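Local coordinates for protein terminal oxygenase component of carbazole 1,9a-dioxygenase (Nocardioides aromaticivorans, PDB 3GCF) that serves as the Rieske-type terminal oxygenase component of carbazole 1,9a-dioxygenase, probably using its [2Fe-2S] cluster and non-heme iron(II) to dihydroxylate carbazole with molecular oxygen, at residues Glu26-Phe31 / Ile293-His298; Arg170-Ser175 / Gln297-Gln302. All coordinates share one frame; numbering follows the deposited sequence.

Contact 1: residues Glu26-Phe31 / Ile293-His298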
loop_
_atom_site.group_PDB
_atom_site.type_symbol
_atom_site.label_atom_id
_atom_site.label_comp_id
_atom_site.label_asym_id
_atom_site.label_seq_id
_atom_site.Cartn_x
_atom_site.Cartn_y
_atom_site.Cartn_z
ATOM N N GLU A 26 19.565 16.090 7.137
ATOM C CA GLU A 26 19.051 16.429 5.815
ATOM C C GLU A 26 19.331 15.342 4.785
ATOM O O GLU A 26 18.575 15.181 3.830
ATOM C CB GLU A 26 19.674 17.739 5.329
ATOM C CG GLU A 26 19.196 18.980 6.052
ATOM C CD GLU A 26 20.116 20.171 5.824
ATOM O OE1 GLU A 26 20.560 20.370 4.671
ATOM O OE2 GLU A 26 20.386 20.909 6.799
ATOM N N ALA A 27 20.419 14.606 4.985
ATOM C CA ALA A 27 20.831 13.556 4.058
ATOM C C ALA A 27 19.966 12.301 4.139
ATOM O O ALA A 27 20.468 11.183 4.243
ATOM C CB ALA A 27 22.298 13.205 4.303
ATOM N N THR A 28 18.658 12.497 4.083
ATOM C CA THR A 28 17.712 11.396 4.145
ATOM C C THR A 28 18.005 10.353 3.071
ATOM O O THR A 28 17.844 9.155 3.292
ATOM C CB THR A 28 16.276 11.905 3.929
ATOM O OG1 THR A 28 16.004 12.967 4.851
ATOM C CG2 THR A 28 15.277 10.788 4.149
ATOM N N LEU A 29 18.442 10.819 1.910
ATOM C CA LEU A 29 18.719 9.936 0.787
ATOM C C LEU A 29 20.213 9.672 0.608
ATOM O O LEU A 29 20.645 9.205 -0.447
ATOM C CB LEU A 29 18.105 10.546 -0.483
ATOM C CG LEU A 29 17.618 9.657 -1.633
ATOM C CD1 LEU A 29 16.817 8.483 -1.104
ATOM C CD2 LEU A 29 16.762 10.497 -2.584
ATOM N N GLY A 30 20.996 9.978 1.643
ATOM C CA GLY A 30 22.428 9.722 1.601
ATOM C C GLY A 30 23.342 10.880 1.250
ATOM O O GLY A 30 22.892 11.981 0.926
ATOM N N PHE A 31 24.644 10.626 1.336
ATOM C CA PHE A 31 25.648 11.622 0.997
ATOM C C PHE A 31 26.157 11.285 -0.393
ATOM O O PHE A 31 26.714 10.208 -0.610
ATOM C CB PHE A 31 26.820 11.581 1.985
ATOM C CG PHE A 31 26.518 12.209 3.318
ATOM C CD1 PHE A 31 26.242 13.569 3.417
ATOM C CD2 PHE A 31 26.504 11.442 4.475
ATOM C CE1 PHE A 31 25.956 14.158 4.654
ATOM C CE2 PHE A 31 26.220 12.020 5.715
ATOM C CZ PHE A 31 25.945 13.383 5.801
ATOM N N ILE A 293 18.595 3.312 -0.776
ATOM C CA ILE A 293 17.886 2.882 -1.972
ATOM C C ILE A 293 16.862 3.990 -2.182
ATOM O O ILE A 293 16.791 4.601 -3.247
ATOM C CB ILE A 293 17.172 1.539 -1.757
ATOM C CG1 ILE A 293 18.210 0.412 -1.694
ATOM C CG2 ILE A 293 16.164 1.292 -2.878
ATOM C CD1 ILE A 293 17.647 -0.934 -1.293
ATOM N N SER A 294 16.094 4.256 -1.133
ATOM C CA SER A 294 15.089 5.308 -1.140
ATOM C C SER A 294 15.187 5.989 0.222
ATOM O O SER A 294 16.157 5.793 0.953
ATOM C CB SER A 294 13.689 4.722 -1.330
ATOM O OG SER A 294 13.333 3.897 -0.234
ATOM N N GLU A 295 14.190 6.789 0.565
ATOM C CA GLU A 295 14.208 7.478 1.845
ATOM C C GLU A 295 13.955 6.514 3.004
ATOM O O GLU A 295 14.304 6.808 4.148
ATOM C CB GLU A 295 13.152 8.595 1.860
ATOM C CG GLU A 295 13.481 9.806 0.981
ATOM C CD GLU A 295 13.126 9.618 -0.500
ATOM O OE1 GLU A 295 12.754 8.491 -0.918
ATOM O OE2 GLU A 295 13.225 10.616 -1.252
ATOM N N THR A 296 13.366 5.361 2.706
ATOM C CA THR A 296 13.037 4.388 3.747
ATOM C C THR A 296 13.671 3.011 3.566
ATOM O O THR A 296 13.306 2.063 4.266
ATOM C CB THR A 296 11.506 4.186 3.832
ATOM O OG1 THR A 296 11.053 3.496 2.658
ATOM C CG2 THR A 296 10.788 5.531 3.915
ATOM N N GLN A 297 14.622 2.895 2.644
ATOM C CA GLN A 297 15.254 1.607 2.383
ATOM C C GLN A 297 16.740 1.733 2.083
ATOM O O GLN A 297 17.201 2.779 1.629
ATOM C CB GLN A 297 14.564 0.931 1.191
ATOM C CG GLN A 297 13.049 0.818 1.318
ATOM C CD GLN A 297 12.368 0.450 0.001
ATOM O OE1 GLN A 297 12.444 1.193 -0.978
ATOM N NE2 GLN A 297 11.701 -0.697 -0.023
ATOM N N HIS A 298 17.497 0.672 2.356
ATOM C CA HIS A 298 18.918 0.689 2.044
ATOM C C HIS A 298 19.416 -0.696 1.690
ATOM O O HIS A 298 18.766 -1.698 1.995
ATOM C CB HIS A 298 19.765 1.287 3.189
ATOM C CG HIS A 298 19.823 0.452 4.430
ATOM N ND1 HIS A 298 18.867 0.518 5.420
ATOM C CD2 HIS A 298 20.763 -0.417 4.874
ATOM C CE1 HIS A 298 19.217 -0.267 6.425
ATOM N NE2 HIS A 298 20.364 -0.846 6.119
#
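Methyl groups of L29 and T28 pack on the peptide link between S294 and E295 and on the side chain of E295, its carboxylate included. The buried L29 makes the closest approach, with its CD1 3.3 Å from S294 C. The other methyl, CD2 of L29, lies 3.8 Å from OE2 of E295. The first torsion of L29 (chi1 -150°) swings CG roughly opposite the backbone N, which carries both methyls to the other loop although the side chain does not start out facing it. T28 adds a second apolar touch: its methyl CG2 sits 3.8 Å from CG of E295, with the two side chains crossing at about a right angle. E295 bends at chi2 (82°), and this folds its carboxylate back over the leucine methyls.

Polar bonds run inside each partner. A type I turn from A27 to G30 presents T28 and L29 at its corner. In the facing loop, OG of S294 accepts from the backbone N of T296 in an ST turn and donates to OE1 of Q297, 2.9 Å away. N176 joins the two sides from outside, its ND2 bonded to the carbonyl oxygens of both T28 and E295.

The segments themselves share no direct hydrogen bond, so the contact between the turn after helix 22-26 and the connection between strands 285-292 and 298-307 rests on van der Waals packing, with N176 as a polar bridge.

Contact 2: residues Arg170-Ser175 / Gln297-Gln302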
loop_
_atom_site.group_PDB
_atom_site.type_symbol
_atom_site.label_atom_id
_atom_site.label_comp_id
_atom_site.label_asym_id
_atom_site.label_seq_id
_atom_site.Cartn_x
_atom_site.Cartn_y
_atom_site.Cartn_z
ATOM N N ARG A 170 24.862 -8.998 -0.251
ATOM C CA ARG A 170 24.109 -7.765 -0.073
ATOM C C ARG A 170 22.651 -8.147 -0.017
ATOM O O ARG A 170 22.261 -9.194 -0.536
ATOM C CB ARG A 170 24.351 -6.799 -1.241
ATOM C CG ARG A 170 23.900 -7.311 -2.614
ATOM C CD ARG A 170 24.379 -6.369 -3.724
ATOM N NE ARG A 170 23.996 -6.808 -5.066
ATOM C CZ ARG A 170 22.887 -6.428 -5.696
ATOM N NH1 ARG A 170 22.027 -5.595 -5.116
ATOM N NH2 ARG A 170 22.644 -6.867 -6.925
ATOM N N ARG A 171 21.850 -7.309 0.625
ATOM C CA ARG A 171 20.424 -7.553 0.737
ATOM C C ARG A 171 19.764 -6.210 1.006
ATOM O O ARG A 171 20.423 -5.255 1.425
ATOM C CB ARG A 171 20.128 -8.521 1.891
ATOM C CG ARG A 171 20.120 -7.859 3.270
ATOM C CD ARG A 171 19.937 -8.870 4.395
ATOM N NE ARG A 171 21.203 -9.432 4.853
ATOM C CZ ARG A 171 21.304 -10.384 5.775
ATOM N NH1 ARG A 171 20.209 -10.884 6.332
ATOM N NH2 ARG A 171 22.497 -10.829 6.154
ATOM N N THR A 172 18.462 -6.150 0.766
ATOM C CA THR A 172 17.671 -4.945 0.977
ATOM C C THR A 172 17.118 -4.937 2.399
ATOM O O THR A 172 16.689 -5.970 2.896
ATOM C CB THR A 172 16.497 -4.906 -0.025
ATOM O OG1 THR A 172 17.017 -4.884 -1.361
ATOM C CG2 THR A 172 15.618 -3.677 0.205
ATOM N N VAL A 173 17.142 -3.772 3.048
ATOM C CA VAL A 173 16.624 -3.614 4.409
ATOM C C VAL A 173 15.601 -2.480 4.383
ATOM O O VAL A 173 15.837 -1.437 3.771
ATOM C CB VAL A 173 17.745 -3.251 5.415
ATOM C CG1 VAL A 173 17.153 -3.052 6.811
ATOM C CG2 VAL A 173 18.793 -4.357 5.447
ATOM N N GLN A 174 14.463 -2.687 5.040
ATOM C CA GLN A 174 13.406 -1.687 5.041
ATOM C C GLN A 174 13.537 -0.613 6.123
ATOM O O GLN A 174 12.702 -0.522 7.019
ATOM C CB GLN A 174 12.036 -2.364 5.166
ATOM C CG GLN A 174 11.760 -3.484 4.154
ATOM C CD GLN A 174 11.798 -3.011 2.702
ATOM O OE1 GLN A 174 11.216 -1.987 2.356
ATOM N NE2 GLN A 174 12.473 -3.773 1.846
ATOM N N SER A 175 14.588 0.193 6.046
ATOM C CA SER A 175 14.779 1.284 6.991
ATOM C C SER A 175 15.684 2.290 6.322
ATOM O O SER A 175 16.393 1.960 5.368
ATOM C CB SER A 175 15.442 0.802 8.297
ATOM O OG SER A 175 16.859 0.949 8.267
ATOM N N GLN A 297 14.622 2.895 2.644
ATOM C CA GLN A 297 15.254 1.607 2.383
ATOM C C GLN A 297 16.740 1.733 2.083
ATOM O O GLN A 297 17.201 2.779 1.629
ATOM C CB GLN A 297 14.564 0.931 1.191
ATOM C CG GLN A 297 13.049 0.818 1.318
ATOM C CD GLN A 297 12.368 0.450 0.001
ATOM O OE1 GLN A 297 12.444 1.193 -0.978
ATOM N NE2 GLN A 297 11.701 -0.697 -0.023
ATOM N N HIS A 298 17.497 0.672 2.356
ATOM C CA HIS A 298 18.918 0.689 2.044
ATOM C C HIS A 298 19.416 -0.696 1.690
ATOM O O HIS A 298 18.766 -1.698 1.995
ATOM C CB HIS A 298 19.765 1.287 3.189
ATOM C CG HIS A 298 19.823 0.452 4.430
ATOM N ND1 HIS A 298 18.867 0.518 5.420
ATOM C CD2 HIS A 298 20.763 -0.417 4.874
ATOM C CE1 HIS A 298 19.217 -0.267 6.425
ATOM N NE2 HIS A 298 20.364 -0.846 6.119
ATOM N N GLU A 299 20.561 -0.740 1.018
ATOM C CA GLU A 299 21.157 -2.006 0.626
ATOM C C GLU A 299 22.285 -2.274 1.607
ATOM O O GLU A 299 23.248 -1.505 1.699
ATOM C CB GLU A 299 21.707 -1.934 -0.798
ATOM C CG GLU A 299 22.160 -3.284 -1.341
ATOM C CD GLU A 299 20.996 -4.207 -1.695
ATOM O OE1 GLU A 299 19.827 -3.824 -1.474
ATOM O OE2 GLU A 299 21.253 -5.321 -2.201
ATOM N N TYR A 300 22.147 -3.368 2.341
ATOM C CA TYR A 300 23.112 -3.766 3.352
ATOM C C TYR A 300 24.148 -4.721 2.763
ATOM O O TYR A 300 23.813 -5.828 2.356
ATOM C CB TYR A 300 22.336 -4.414 4.504
ATOM C CG TYR A 300 23.134 -5.061 5.617
ATOM C CD1 TYR A 300 24.297 -4.475 6.122
ATOM C CD2 TYR A 300 22.675 -6.239 6.216
ATOM C CE1 TYR A 300 24.983 -5.051 7.201
ATOM C CE2 TYR A 300 23.344 -6.818 7.288
ATOM C CZ TYR A 300 24.494 -6.224 7.778
ATOM O OH TYR A 300 25.142 -6.814 8.842
ATOM N N PHE A 301 25.400 -4.270 2.695
ATOM C CA PHE A 301 26.496 -5.094 2.181
ATOM C C PHE A 301 27.311 -5.598 3.367
ATOM O O PHE A 301 27.605 -4.842 4.291
ATOM C CB PHE A 301 27.458 -4.289 1.287
ATOM C CG PHE A 301 26.906 -3.918 -0.068
ATOM C CD1 PHE A 301 25.919 -2.945 -0.198
ATOM C CD2 PHE A 301 27.423 -4.506 -1.223
ATOM C CE1 PHE A 301 25.455 -2.555 -1.460
ATOM C CE2 PHE A 301 26.966 -4.128 -2.498
ATOM C CZ PHE A 301 25.979 -3.147 -2.616
ATOM N N GLN A 302 27.677 -6.873 3.339
ATOM C CA GLN A 302 28.507 -7.452 4.380
ATOM C C GLN A 302 29.678 -8.048 3.618
ATOM O O GLN A 302 29.475 -8.912 2.774
ATOM C CB GLN A 302 27.767 -8.559 5.122
ATOM C CG GLN A 302 26.612 -8.087 5.969
ATOM C CD GLN A 302 25.687 -9.221 6.327
ATOM O OE1 GLN A 302 24.974 -9.742 5.472
ATOM N NE2 GLN A 302 25.700 -9.623 7.590
HETATM O O HOH W 1 23.592 -8.322 3.354
#
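R171 with Y300 and V173 with H298 form hydrogen-bonded pairs where strands 164-173 and 298-307 run antiparallel in the sheet of the Bet v 1-like, iron-bearing domain, 164-173 being outermost within the chain. The tight side is the face carrying R171, V173, H298 and Y300, which packs against helix 335-350. There CB of V173 lies over one face of the H298 ring, 3.8 Å from its centroid, in a CH-pi contact. The S175 carbonyl oxygen meets the same ring at its ND1 edge: ND1 of H298 donates to O of S175 at 2.9 Å, nearly straight (174°) and in the ring plane, though from above the carbonyl plane. CG2 of V173 also packs on CB of Y300. Y300 sends its hydroxyl to E288, and its side chain comes within about 6 Å of the iron(II) ion, which puts this face close to the metal site.

A bend at chi3 (88°) brings the R171 guanidinium toward the neighbouring strand, where its NH2 donates in plane to OE1 of Q302 at 2.8 Å; NH1 forms a salt bridge with D335.

On the other face, the R170/F301 end is packed against strand 34-40, with CB of R170 over the centre of the F301 ring. The looser part holds T172 and E299. OE1 of E299 takes the T172 hydroxyl, OG1, on its syn lone pair at 3.0 Å, and OE2 is met from above the carboxylate plane by NH1 of R170, also at 3.0 Å; R170 pairs with E43 too. Just past the end of strand 164-173, where Q174 is exposed, NE2 of Q297 donates to OE1 of Q174 at 2.7 Å. Back beside R171, one water accepts from NE and donates to O of Y300 and, at 2.9 Å, to OE1 of Q302.

In the fold
From the N terminus the chain passes helix 22-26 and reaches the 26-31 turn, then runs through the Rieske region and strand 164-173 before it comes to 293-298, where contact 1 closes a loop of 261 intervening residues. Contact 2 closes a shorter one, of 121 residues, between 170-175 and 297-302. The contacts share Q297 and H298. Almost all of contact 2's loop lies within the span of contact 1, but it finishes four residues later, so the two cross rather than nest. Contact 1 ties the N-terminal turn to the loop connecting strands 285-292 and 298-307; contact 2 joins the sheet's edge strand to its neighbour. They meet where CD1 of I293 packs on T172 and E299.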